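PDB 5X2B: sulfotransferase from Mus musculus, which probably transfers a sulfonate group from the donor PAPS to an acceptor substrate and binds the by-product adenosine-3',5'-diphosphate. Local coordinates for residues Pro63-Asp68 against Ile84-Asn89; Gln101-Tyr106 against Ala188-Asp193; Pro111-Val116 against Gly243-Tyr248. All coordinates share one frame; numbering follows the deposited sequence.

Contact 1. Residues Pro63-Asp68 against Ile84-Asn89; sequences PIELGD and IPTHLN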
ATOM      1  N   PRO D  63      -6.272  -5.792   7.204  1.00 27.30           N
ATOM      2  CA  PRO D  63      -4.807  -5.746   7.309  1.00 28.23           C
ATOM      3  C   PRO D  63      -4.171  -6.766   8.292  1.00 37.19           C
ATOM      4  O   PRO D  63      -4.657  -6.931   9.420  1.00 33.15           O
ATOM      5  CB  PRO D  63      -4.569  -4.348   7.839  1.00 30.45           C
ATOM      6  CG  PRO D  63      -5.678  -3.567   7.312  1.00 29.62           C
ATOM      7  CD  PRO D  63      -6.862  -4.450   7.255  1.00 26.72           C
ATOM      8  N   ILE D  64      -3.078  -7.420   7.894  1.00 30.19           N
ATOM      9  CA  ILE D  64      -2.468  -8.449   8.747  1.00 21.26           C
ATOM     10  C   ILE D  64      -1.814  -7.844   9.958  1.00 32.37           C
ATOM     11  O   ILE D  64      -1.486  -8.550  10.904  1.00 35.37           O
ATOM     12  CB  ILE D  64      -1.323  -9.205   8.062  1.00 33.33           C
ATOM     13  CG1 ILE D  64      -0.912 -10.429   8.882  1.00 40.98           C
ATOM     14  CG2 ILE D  64      -0.070  -8.309   7.943  1.00 26.40           C
ATOM     15  CD1 ILE D  64       0.330 -11.194   8.343  1.00 50.33           C
ATOM     16  N   GLU D  65      -1.562  -6.545   9.926  1.00 36.00           N
ATOM     17  CA  GLU D  65      -1.001  -5.926  11.102  1.00 23.43           C
ATOM     18  C   GLU D  65      -2.030  -5.111  11.839  1.00 33.59           C
ATOM     19  O   GLU D  65      -1.680  -4.367  12.716  1.00 35.25           O
ATOM     20  CB  GLU D  65       0.202  -5.071  10.757  1.00 22.31           C
ATOM     21  CG  GLU D  65      -0.090  -3.829   9.928  1.00 32.42           C
ATOM     22  CD  GLU D  65      -0.252  -4.128   8.457  1.00 28.80           C
ATOM     23  OE1 GLU D  65      -0.246  -5.321   8.107  1.00 35.02           O
ATOM     24  OE2 GLU D  65      -0.396  -3.170   7.665  1.00 30.63           O
ATOM     25  N   LEU D  66      -3.305  -5.285  11.541  1.00 36.38           N
ATOM     26  CA  LEU D  66      -4.336  -4.597  12.301  1.00 28.45           C
ATOM     27  C   LEU D  66      -4.732  -5.406  13.545  1.00 34.24           C
ATOM     28  O   LEU D  66      -5.242  -6.503  13.413  1.00 38.95           O
ATOM     29  CB  LEU D  66      -5.524  -4.340  11.376  1.00 35.10           C
ATOM     30  CG  LEU D  66      -6.795  -3.712  11.937  1.00 38.07           C
ATOM     31  CD1 LEU D  66      -6.486  -2.385  12.529  1.00 37.62           C
ATOM     32  CD2 LEU D  66      -7.862  -3.525  10.865  1.00 32.82           C
ATOM     33  N   GLY D  67      -4.413  -4.893  14.746  1.00 38.33           N
ATOM     34  CA  GLY D  67      -4.974  -5.392  16.011  1.00 51.48           C
ATOM     35  C   GLY D  67      -4.183  -6.248  17.027  1.00 59.59           C
ATOM     36  O   GLY D  67      -2.954  -6.110  17.161  1.00 41.97           O
ATOM     37  N   ASP D  68      -4.913  -7.122  17.755  1.00 41.44           N
ATOM     38  CA  ASP D  68      -4.306  -8.057  18.721  1.00 38.05           C
ATOM     39  C   ASP D  68      -3.833  -9.335  18.037  1.00 42.46           C
ATOM     40  O   ASP D  68      -3.956  -9.528  16.838  1.00 41.29           O
ATOM     41  CB  ASP D  68      -5.275  -8.552  19.830  1.00 51.38           C
ATOM     42  CG  ASP D  68      -6.010  -7.447  20.563  1.00 69.83           C
ATOM     43  OD1 ASP D  68      -7.073  -7.016  20.057  1.00 67.41           O
ATOM     44  OD2 ASP D  68      -5.579  -7.080  21.686  1.00 67.49           O
ATOM     45  N   ILE D  84      -4.001 -11.116   1.129  1.00 30.51           N
ATOM     46  CA  ILE D  84      -3.738 -10.333   2.283  1.00 21.88           C
ATOM     47  C   ILE D  84      -2.952  -9.033   1.981  1.00 25.09           C
ATOM     48  O   ILE D  84      -2.058  -9.012   1.183  1.00 27.56           O
ATOM     49  CB  ILE D  84      -3.138 -11.209   3.332  1.00 23.20           C
ATOM     50  CG1 ILE D  84      -4.012 -12.429   3.453  1.00 19.00           C
ATOM     51  CG2 ILE D  84      -3.101 -10.468   4.627  1.00 22.12           C
ATOM     52  CD1 ILE D  84      -3.282 -13.664   3.690  1.00 25.39           C
ATOM     53  N   PRO D  85      -3.383  -7.934   2.604  1.00 30.49           N
ATOM     54  CA  PRO D  85      -2.903  -6.576   2.584  1.00 35.99           C
ATOM     55  C   PRO D  85      -2.120  -6.202   3.831  1.00 33.52           C
ATOM     56  O   PRO D  85      -2.445  -6.646   4.929  1.00 30.52           O
ATOM     57  CB  PRO D  85      -4.195  -5.759   2.560  1.00 25.65           C
ATOM     58  CG  PRO D  85      -5.218  -6.613   3.168  1.00 37.81           C
ATOM     59  CD  PRO D  85      -4.648  -7.986   3.352  1.00 58.10           C
ATOM     60  N   THR D  86      -1.126  -5.340   3.636  1.00 32.06           N
ATOM     61  CA  THR D  86      -0.220  -4.959   4.677  1.00 25.89           C
ATOM     62  C   THR D  86       0.592  -3.772   4.201  1.00 27.71           C
ATOM     63  O   THR D  86       0.656  -3.507   3.016  1.00 25.65           O
ATOM     64  CB  THR D  86       0.708  -6.101   4.957  1.00 28.78           C
ATOM     65  OG1 THR D  86       1.549  -5.723   6.029  1.00 26.17           O
ATOM     66  CG2 THR D  86       1.558  -6.422   3.718  1.00 20.51           C
ATOM     67  N   HIS D  87       1.201  -3.045   5.117  1.00 22.84           N
ATOM     68  CA  HIS D  87       2.137  -1.998   4.719  1.00 28.72           C
ATOM     69  C   HIS D  87       3.482  -2.421   5.252  1.00 29.32           C
ATOM     70  O   HIS D  87       4.379  -1.631   5.412  1.00 24.40           O
ATOM     71  CB  HIS D  87       1.753  -0.663   5.345  1.00 23.28           C
ATOM     72  CG  HIS D  87       0.494  -0.066   4.812  1.00 29.35           C
ATOM     73  ND1 HIS D  87       0.308   0.187   3.456  1.00 22.97           N
ATOM     74  CD2 HIS D  87      -0.631   0.345   5.418  1.00 25.05           C
ATOM     75  CE1 HIS D  87      -0.886   0.712   3.275  1.00 30.53           C
ATOM     76  NE2 HIS D  87      -1.490   0.824   4.467  1.00 25.26           N
ATOM     77  N   LEU D  88       3.632  -3.685   5.569  1.00 19.00           N
ATOM     78  CA  LEU D  88       4.854  -4.054   6.278  1.00 31.73           C
ATOM     79  C   LEU D  88       6.047  -3.943   5.383  1.00 19.94           C
ATOM     80  O   LEU D  88       5.982  -4.242   4.221  1.00 27.49           O
ATOM     81  CB  LEU D  88       4.796  -5.479   6.777  1.00 22.99           C
ATOM     82  CG  LEU D  88       3.868  -5.659   7.943  1.00 23.49           C
ATOM     83  CD1 LEU D  88       3.725  -7.118   8.263  1.00 20.87           C
ATOM     84  CD2 LEU D  88       4.452  -4.912   9.091  1.00 26.06           C
ATOM     85  N   ASN D  89       7.174  -3.550   5.920  1.00 27.25           N
ATOM     86  CA  ASN D  89       8.358  -3.592   5.108  1.00 22.69           C
ATOM     87  C   ASN D  89       8.702  -5.037   4.898  1.00 25.50           C
ATOM     88  O   ASN D  89       8.045  -5.905   5.405  1.00 23.95           O
ATOM     89  CB  ASN D  89       9.528  -2.962   5.828  1.00 30.55           C
ATOM     90  CG  ASN D  89      10.016  -3.814   6.950  1.00 24.86           C
ATOM     91  OD1 ASN D  89       9.871  -5.028   6.929  1.00 32.85           O
ATOM     92  ND2 ASN D  89      10.587  -3.185   7.942  1.00 30.17           N
TER
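Pro63 and Pro85 bring the two backbones together, their CA atoms 5.2 Å apart, where the type I turn Pro63-Leu66 meets the end of strand 81-86. Ile64 N donates to Pro85 O at 3.1 Å, with a C=O...N angle of 172°, and Pro63 CA adds a CA-H...O contact to the same oxygen. Next in the turn, Glu65 holds CG between its backbone N and carbonyl carbon (chi1 67°) and bends at chi2, which brings its carboxylate to the strand end. There each oxygen has its own donor: Thr86 OG1 reaches Glu65 OE1 at 2.8 Å, and His87 N reaches Glu65 OE2 at 3.0 Å, both from above the carboxylate plane. Thr86 OG1 also accepts from Leu88 N at 3.0 Å, closing an ST turn. Next to this polar grip, Ile64 CG2 packs on Leu88 CD1 at 4.0 Å. With an alanine here instead of Glu65, the buried Thr86 hydroxyl and the His87 N-H would probably lose their shared carboxylate acceptor. His87, bonded through ND1 to Ser37 O, has its side chain about 5 Å from the bound adenosine-3',5'-diphosphate: the contact joins the loop after strand 58-60 to the end of strand 81-86, beside the nucleotide site of this P-loop-related sulfotransferase fold.

Contact 2. Residues Gln101-Tyr106 against Ala188-Asp193; sequences QCKIIY and AFLGID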
ATOM      1  N   GLN D 101       6.940 -18.507  -0.369  1.00 32.88           N
ATOM      2  CA  GLN D 101       6.839 -17.677  -1.534  1.00 20.09           C
ATOM      3  C   GLN D 101       5.403 -17.587  -2.002  1.00 27.30           C
ATOM      4  O   GLN D 101       5.090 -18.110  -3.047  1.00 28.83           O
ATOM      5  CB  GLN D 101       7.567 -18.362  -2.659  1.00 32.42           C
ATOM      6  CG  GLN D 101       8.995 -18.610  -2.399  1.00 48.37           C
ATOM      7  CD  GLN D 101       9.529 -19.612  -3.380  1.00 55.43           C
ATOM      8  OE1 GLN D 101       9.152 -20.788  -3.345  1.00 45.30           O
ATOM      9  NE2 GLN D 101      10.383 -19.150  -4.294  1.00 38.55           N
ATOM     10  N   CYS D 102       4.517 -16.957  -1.253  1.00 33.82           N
ATOM     11  CA  CYS D 102       3.196 -16.660  -1.790  1.00 34.72           C
ATOM     12  C   CYS D 102       3.269 -15.503  -2.774  1.00 26.08           C
ATOM     13  O   CYS D 102       4.210 -14.753  -2.772  1.00 40.09           O
ATOM     14  CB  CYS D 102       2.315 -16.252  -0.653  1.00 27.21           C
ATOM     15  SG  CYS D 102       2.851 -17.053   0.808  1.00 36.29           S
ATOM     16  N   LYS D 103       2.257 -15.325  -3.589  1.00 28.22           N
ATOM     17  CA  LYS D 103       2.255 -14.210  -4.515  1.00 27.10           C
ATOM     18  C   LYS D 103       2.261 -12.898  -3.787  1.00 26.70           C
ATOM     19  O   LYS D 103       1.517 -12.710  -2.829  1.00 25.34           O
ATOM     20  CB  LYS D 103       1.019 -14.229  -5.423  1.00 39.21           C
ATOM     21  CG  LYS D 103       1.014 -15.334  -6.419  1.00 41.29           C
ATOM     22  CD  LYS D 103       1.759 -15.016  -7.707  1.00 34.92           C
ATOM     23  CE  LYS D 103       1.610 -16.218  -8.635  1.00 38.78           C
ATOM     24  NZ  LYS D 103       2.391 -16.147  -9.888  1.00 44.90           N
ATOM     25  N   ILE D 104       3.106 -11.993  -4.270  1.00 25.12           N
ATOM     26  CA  ILE D 104       3.188 -10.640  -3.736  1.00 23.81           C
ATOM     27  C   ILE D 104       2.986  -9.618  -4.817  1.00 27.45           C
ATOM     28  O   ILE D 104       3.654  -9.654  -5.831  1.00 30.40           O
ATOM     29  CB  ILE D 104       4.568 -10.244  -3.200  1.00 33.00           C
ATOM     30  CG1 ILE D 104       5.215 -11.354  -2.386  1.00 34.05           C
ATOM     31  CG2 ILE D 104       4.412  -8.947  -2.400  1.00 28.67           C
ATOM     32  CD1 ILE D 104       4.494 -11.634  -1.092  1.00 43.02           C
ATOM     33  N   ILE D 105       2.085  -8.693  -4.544  1.00 16.15           N
ATOM     34  CA  ILE D 105       1.878  -7.552  -5.372  1.00 24.69           C
ATOM     35  C   ILE D 105       2.217  -6.302  -4.591  1.00 26.43           C
ATOM     36  O   ILE D 105       1.550  -5.965  -3.590  1.00 25.65           O
ATOM     37  CB  ILE D 105       0.419  -7.433  -5.774  1.00 29.21           C
ATOM     38  CG1 ILE D 105       0.044  -8.592  -6.673  1.00 30.82           C
ATOM     39  CG2 ILE D 105       0.196  -6.102  -6.501  1.00 28.86           C
ATOM     40  CD1 ILE D 105      -1.396  -8.536  -7.112  1.00 47.78           C
ATOM     41  N   TYR D 106       3.262  -5.612  -5.046  1.00 41.18           N
ATOM     42  CA  TYR D 106       3.787  -4.441  -4.327  1.00 40.73           C
ATOM     43  C   TYR D 106       3.463  -3.218  -5.142  1.00 35.96           C
ATOM     44  O   TYR D 106       4.008  -3.055  -6.242  1.00 25.24           O
ATOM     45  CB  TYR D 106       5.310  -4.527  -4.087  1.00 28.16           C
ATOM     46  CG  TYR D 106       5.844  -3.376  -3.245  1.00 26.25           C
ATOM     47  CD1 TYR D 106       6.380  -2.249  -3.844  1.00 40.30           C
ATOM     48  CD2 TYR D 106       5.796  -3.411  -1.872  1.00 15.16           C
ATOM     49  CE1 TYR D 106       6.847  -1.189  -3.084  1.00 21.59           C
ATOM     50  CE2 TYR D 106       6.227  -2.375  -1.116  1.00 17.05           C
ATOM     51  CZ  TYR D 106       6.759  -1.265  -1.721  1.00 22.52           C
ATOM     52  OH  TYR D 106       7.230  -0.205  -0.995  1.00 22.59           O
ATOM     53  N   ALA D 188      -2.017 -11.880 -15.297  1.00 43.30           N
ATOM     54  CA  ALA D 188      -1.160 -12.988 -15.734  1.00 25.83           C
ATOM     55  C   ALA D 188      -0.241 -13.471 -14.628  1.00 27.71           C
ATOM     56  O   ALA D 188       0.075 -14.655 -14.515  1.00 48.80           O
ATOM     57  CB  ALA D 188      -0.353 -12.566 -16.903  1.00 20.34           C
ATOM     58  N   PHE D 189       0.200 -12.544 -13.807  1.00 37.47           N
ATOM     59  CA  PHE D 189       1.076 -12.875 -12.689  1.00 45.95           C
ATOM     60  C   PHE D 189       0.349 -13.828 -11.821  1.00 44.07           C
ATOM     61  O   PHE D 189       0.889 -14.836 -11.421  1.00 33.49           O
ATOM     62  CB  PHE D 189       1.381 -11.623 -11.884  1.00 35.66           C
ATOM     63  CG  PHE D 189       2.041 -11.871 -10.559  1.00 33.44           C
ATOM     64  CD1 PHE D 189       3.312 -12.408 -10.476  1.00 33.22           C
ATOM     65  CD2 PHE D 189       1.400 -11.487  -9.376  1.00 30.67           C
ATOM     66  CE1 PHE D 189       3.929 -12.567  -9.234  1.00 26.32           C
ATOM     67  CE2 PHE D 189       2.021 -11.634  -8.156  1.00 26.89           C
ATOM     68  CZ  PHE D 189       3.282 -12.186  -8.091  1.00 25.63           C
ATOM     69  N   LEU D 190      -0.901 -13.500 -11.545  1.00 42.07           N
ATOM     70  CA  LEU D 190      -1.729 -14.315 -10.674  1.00 32.16           C
ATOM     71  C   LEU D 190      -2.339 -15.541 -11.367  1.00 40.60           C
ATOM     72  O   LEU D 190      -2.902 -16.439 -10.719  1.00 34.09           O
ATOM     73  CB  LEU D 190      -2.845 -13.437 -10.165  1.00 52.38           C
ATOM     74  CG  LEU D 190      -2.347 -12.264  -9.343  1.00 59.94           C
ATOM     75  CD1 LEU D 190      -3.521 -11.351  -8.965  1.00 45.31           C
ATOM     76  CD2 LEU D 190      -1.628 -12.817  -8.121  1.00 58.97           C
ATOM     77  N   GLY D 191      -2.261 -15.556 -12.692  1.00 49.25           N
ATOM     78  CA  GLY D 191      -2.775 -16.671 -13.470  1.00 40.88           C
ATOM     79  C   GLY D 191      -4.283 -16.724 -13.616  1.00 45.05           C
ATOM     80  O   GLY D 191      -4.834 -17.787 -13.864  1.00 48.41           O
ATOM     81  N   ILE D 192      -4.958 -15.592 -13.465  1.00 47.22           N
ATOM     82  CA  ILE D 192      -6.388 -15.546 -13.706  1.00 48.49           C
ATOM     83  C   ILE D 192      -6.696 -14.762 -14.984  1.00 45.72           C
ATOM     84  O   ILE D 192      -6.254 -13.639 -15.195  1.00 45.87           O
ATOM     85  CB  ILE D 192      -7.120 -14.929 -12.542  1.00 35.61           C
ATOM     86  CG1 ILE D 192      -6.681 -15.579 -11.256  1.00 35.02           C
ATOM     87  CG2 ILE D 192      -8.608 -15.111 -12.676  1.00 31.65           C
ATOM     88  CD1 ILE D 192      -7.074 -14.752 -10.118  1.00 27.11           C
ATOM     89  N   ASP D 193      -7.491 -15.380 -15.832  1.00 71.12           N
ATOM     90  CA  ASP D 193      -7.836 -14.813 -17.116  1.00 55.48           C
ATOM     91  C   ASP D 193      -9.087 -13.947 -17.035  1.00 61.03           C
ATOM     92  O   ASP D 193     -10.080 -14.346 -16.431  1.00 55.87           O
ATOM     93  CB  ASP D 193      -8.059 -15.986 -18.035  1.00 55.03           C
ATOM     94  CG  ASP D 193      -7.145 -17.145 -17.678  1.00 83.30           C
ATOM     95  OD1 ASP D 193      -5.916 -16.913 -17.553  1.00103.99           O
ATOM     96  OD2 ASP D 193      -7.648 -18.264 -17.446  1.00 78.31           O
TER
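Lys103 lays its side chain over one face of the Phe189 ring, and the two residues approach from opposite directions. The lysine bends at chi2 (-86°) and then runs on extended. That course carries CD across the ring, 3.5 Å from the Phe189 centroid, offset toward the rim near CZ. Lys103 NZ stays over the same ring as a cation-pi partner, 4.2 Å from its centroid and 23° off the normal. Beyond the ring, Lys103 NZ donates to Phe189 O; the modelled 2.5 Å is short, so its exact length is doubtful. Phe189 reaches the strand because its CG stands opposite the backbone N (chi1 168°), directing the ring at the sheet, where Ile105 CG1 lies 3.9 Å from Phe189 CE2. Leu190 fills in beside it: CD1 meets Ile105 CD1 at 4.0 Å, the two side chains crossing at about a right angle, while Leu190 CD2 lies 4.0 Å from Lys103 CG. Gly191, with positive phi, ends helix 179-190 in a Schellman motif. One lysine thus serves two kinds of partner, its methylenes and charge using the aromatic face and its ammonium a carbonyl of the last helical turn, where the helix dipole would probably make a positive charge welcome.

Contact 3. Residues Pro111-Val116 against Gly243-Tyr248; sequences PKDTAV and GDWINY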
ATOM      1  N   PRO D 111       7.483   9.306  -4.779  1.00 30.07           N
ATOM      2  CA  PRO D 111       7.515   9.610  -3.365  1.00 24.45           C
ATOM      3  C   PRO D 111       6.939  10.998  -3.149  1.00 31.38           C
ATOM      4  O   PRO D 111       6.300  11.246  -2.118  1.00 27.52           O
ATOM      5  CB  PRO D 111       9.005   9.553  -3.063  1.00 28.04           C
ATOM      6  CG  PRO D 111       9.636   9.899  -4.331  1.00 26.12           C
ATOM      7  CD  PRO D 111       8.819   9.315  -5.382  1.00 30.18           C
ATOM      8  N   LYS D 112       7.121  11.892  -4.108  1.00 20.08           N
ATOM      9  CA  LYS D 112       6.652  13.245  -3.875  1.00 26.92           C
ATOM     10  C   LYS D 112       5.135  13.250  -3.799  1.00 41.44           C
ATOM     11  O   LYS D 112       4.562  13.948  -2.953  1.00 32.67           O
ATOM     12  CB  LYS D 112       7.127  14.223  -4.917  1.00 30.90           C
ATOM     13  CG  LYS D 112       8.593  14.503  -4.853  1.00 47.71           C
ATOM     14  CD  LYS D 112       9.041  15.227  -6.103  1.00 32.51           C
ATOM     15  CE  LYS D 112      10.283  15.982  -5.805  1.00 30.79           C
ATOM     16  NZ  LYS D 112      10.955  16.296  -7.079  1.00 54.99           N
ATOM     17  N   ASP D 113       4.461  12.463  -4.641  1.00 40.30           N
ATOM     18  CA  ASP D 113       3.004  12.492  -4.609  1.00 33.83           C
ATOM     19  C   ASP D 113       2.481  11.807  -3.347  1.00 30.52           C
ATOM     20  O   ASP D 113       1.512  12.238  -2.748  1.00 39.89           O
ATOM     21  CB  ASP D 113       2.405  11.859  -5.853  1.00 24.41           C
ATOM     22  CG  ASP D 113       2.319  12.820  -7.050  1.00 36.22           C
ATOM     23  OD1 ASP D 113       2.347  14.046  -6.866  1.00 47.00           O
ATOM     24  OD2 ASP D 113       2.200  12.348  -8.203  1.00 39.79           O
ATOM     25  N   THR D 114       3.141  10.734  -2.946  1.00 31.49           N
ATOM     26  CA  THR D 114       2.807   9.969  -1.748  1.00 22.08           C
ATOM     27  C   THR D 114       2.836  10.828  -0.490  1.00 22.07           C
ATOM     28  O   THR D 114       1.928  10.850   0.368  1.00 27.36           O
ATOM     29  CB  THR D 114       3.841   8.835  -1.655  1.00 27.11           C
ATOM     30  OG1 THR D 114       3.785   8.069  -2.859  1.00 25.46           O
ATOM     31  CG2 THR D 114       3.641   7.923  -0.467  1.00 22.09           C
ATOM     32  N   ALA D 115       3.909  11.563  -0.357  1.00 25.42           N
ATOM     33  CA  ALA D 115       3.982  12.530   0.722  1.00 27.33           C
ATOM     34  C   ALA D 115       2.706  13.399   0.826  1.00 31.46           C
ATOM     35  O   ALA D 115       2.056  13.485   1.877  1.00 39.80           O
ATOM     36  CB  ALA D 115       5.163  13.392   0.479  1.00 25.82           C
ATOM     37  N   VAL D 116       2.372  14.058  -0.278  1.00 31.27           N
ATOM     38  CA  VAL D 116       1.263  14.983  -0.289  1.00 28.76           C
ATOM     39  C   VAL D 116       0.064  14.253   0.232  1.00 36.23           C
ATOM     40  O   VAL D 116      -0.528  14.627   1.240  1.00 40.90           O
ATOM     41  CB  VAL D 116       0.953  15.527  -1.713  1.00 40.94           C
ATOM     42  CG1 VAL D 116      -0.338  16.285  -1.677  1.00 32.39           C
ATOM     43  CG2 VAL D 116       2.111  16.443  -2.275  1.00 28.49           C
ATOM     44  N   GLY D 243       0.784  13.918  -9.704  1.00 46.43           N
ATOM     45  CA  GLY D 243       1.395  15.233  -9.780  1.00 42.08           C
ATOM     46  C   GLY D 243       0.904  16.395  -8.907  1.00 41.07           C
ATOM     47  O   GLY D 243       1.204  17.555  -9.196  1.00 37.31           O
ATOM     48  N   ASP D 244       0.166  16.137  -7.841  1.00 46.46           N
ATOM     49  CA  ASP D 244      -0.328  17.256  -7.061  1.00 35.96           C
ATOM     50  C   ASP D 244       0.811  18.026  -6.432  1.00 38.26           C
ATOM     51  O   ASP D 244       0.711  19.224  -6.220  1.00 47.45           O
ATOM     52  CB  ASP D 244      -1.277  16.786  -5.999  1.00 37.61           C
ATOM     53  CG  ASP D 244      -2.125  17.874  -5.495  1.00 41.44           C
ATOM     54  OD1 ASP D 244      -2.215  18.934  -6.155  1.00 37.16           O
ATOM     55  OD2 ASP D 244      -2.721  17.637  -4.434  1.00 39.26           O
ATOM     56  N   TRP D 245       1.930  17.344  -6.227  1.00 37.32           N
ATOM     57  CA  TRP D 245       3.033  17.872  -5.456  1.00 37.80           C
ATOM     58  C   TRP D 245       3.624  19.190  -5.935  1.00 37.39           C
ATOM     59  O   TRP D 245       4.140  19.996  -5.145  1.00 28.18           O
ATOM     60  CB  TRP D 245       4.114  16.819  -5.423  1.00 41.95           C
ATOM     61  CG  TRP D 245       4.848  16.641  -6.671  1.00 31.08           C
ATOM     62  CD1 TRP D 245       4.639  15.692  -7.618  1.00 39.60           C
ATOM     63  CD2 TRP D 245       5.975  17.411  -7.103  1.00 35.73           C
ATOM     64  NE1 TRP D 245       5.580  15.815  -8.626  1.00 30.82           N
ATOM     65  CE2 TRP D 245       6.403  16.872  -8.330  1.00 45.27           C
ATOM     66  CE3 TRP D 245       6.669  18.507  -6.565  1.00 45.11           C
ATOM     67  CZ2 TRP D 245       7.481  17.406  -9.039  1.00 47.07           C
ATOM     68  CZ3 TRP D 245       7.745  19.027  -7.265  1.00 41.67           C
ATOM     69  CH2 TRP D 245       8.141  18.477  -8.484  1.00 47.00           C
ATOM     70  N   ILE D 246       3.544  19.423  -7.228  1.00 31.98           N
ATOM     71  CA  ILE D 246       4.029  20.679  -7.753  1.00 37.80           C
ATOM     72  C   ILE D 246       3.359  21.762  -6.956  1.00 36.03           C
ATOM     73  O   ILE D 246       3.932  22.812  -6.676  1.00 46.31           O
ATOM     74  CB  ILE D 246       3.678  20.855  -9.235  1.00 47.63           C
ATOM     75  CG1 ILE D 246       2.176  20.596  -9.483  1.00 46.12           C
ATOM     76  CG2 ILE D 246       4.522  19.938 -10.074  1.00 48.73           C
ATOM     77  CD1 ILE D 246       1.708  20.992 -10.873  1.00 57.28           C
ATOM     78  N   ASN D 247       2.132  21.493  -6.560  1.00 38.17           N
ATOM     79  CA  ASN D 247       1.355  22.525  -5.951  1.00 28.37           C
ATOM     80  C   ASN D 247       1.919  22.796  -4.611  1.00 49.48           C
ATOM     81  O   ASN D 247       1.449  23.714  -3.929  1.00 32.59           O
ATOM     82  CB  ASN D 247      -0.108  22.113  -5.883  1.00 21.99           C
ATOM     83  CG  ASN D 247      -0.647  21.871  -7.254  1.00 34.01           C
ATOM     84  OD1 ASN D 247      -0.248  22.553  -8.172  1.00 35.40           O
ATOM     85  ND2 ASN D 247      -1.469  20.863  -7.422  1.00 34.91           N
ATOM     86  N   TYR D 248       2.966  22.054  -4.247  1.00 33.26           N
ATOM     87  CA  TYR D 248       3.376  22.052  -2.847  1.00 36.07           C
ATOM     88  C   TYR D 248       4.874  22.270  -2.531  1.00 38.07           C
ATOM     89  O   TYR D 248       5.211  23.002  -1.605  1.00 29.47           O
ATOM     90  CB  TYR D 248       2.917  20.753  -2.209  1.00 34.37           C
ATOM     91  CG  TYR D 248       1.437  20.626  -2.038  1.00 38.20           C
ATOM     92  CD1 TYR D 248       0.836  21.045  -0.869  1.00 33.89           C
ATOM     93  CD2 TYR D 248       0.630  20.055  -3.037  1.00 40.04           C
ATOM     94  CE1 TYR D 248      -0.533  20.927  -0.691  1.00 46.96           C
ATOM     95  CE2 TYR D 248      -0.748  19.925  -2.874  1.00 31.52           C
ATOM     96  CZ  TYR D 248      -1.318  20.364  -1.690  1.00 41.44           C
ATOM     97  OH  TYR D 248      -2.665  20.255  -1.451  1.00 40.62           O
TER
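Asp113 and Gly243 make the main polar link between the helix and the loop. Gly243 N donates to Asp113 OD2 at 2.6 Å, arriving on the syn side, 29° out of the carboxylate plane, and Asn110 ND2 supplies a second bond to that oxygen. The other oxygen, Asp113 OD1, receives a weak bond from Trp245 N at 3.4 Å and lies at the edge of the indole by CD1. The carboxylate thus faces the start of the 3-10 segment 244-247, where backbone N-H groups gather.

Contacts to aromatic faces come next. Lys112 stretches its extended chain across the indole of Trp245, CD making a CH-pi contact 3.8 Å from the centroid of the six-membered ring and NZ an off-centre cation-pi partner at 4.3 Å. Ile246 CG2 covers the opposite face, so the indole is clamped between two aliphatic groups. Val116 CG1, opposite its backbone N (chi1 170°), makes a CH-pi contact over the face of Tyr248, 4.2 Å from that ring's centroid.

One apolar touch joins the groups: Val116 CG2 meets Trp245 CB at 3.8 Å.

Around these contacts, Tyr248 OH bonds His120 farther along helix 111-124, and Asp244, its side chain about 6 Å from the bound adenosine-3',5'-diphosphate, forms a salt bridge with Arg238. Beside this nucleotide site, the 3-10 segment lies against the first turns of helix 111-124, just ahead of helix 251-265, whose Asn254 touches Lys112 and Trp245.

From the N terminus, contact 1 comes first and closes a short loop: the turn after strand 58-60 folds back on the end of strand 81-86, and helix 70-76 lies within the connection between these parallel neighbours, a beta-alpha-beta crossover. It is complete before contact 2 opens. Contacts 2 and 3 then cross, since strand 103-108 leads into helix 111-124 before 188-193 returns to the strand and 243-248 to the helix. Contact 2 ties the end of helix 179-190 to the sheet that contact 1 also reaches, whereas contact 3 joins the loop before helix 251-265 to helix 111-124, on the other side of the chain's centre. None touches another; contacts 2 and 3 have centres 29 Å apart.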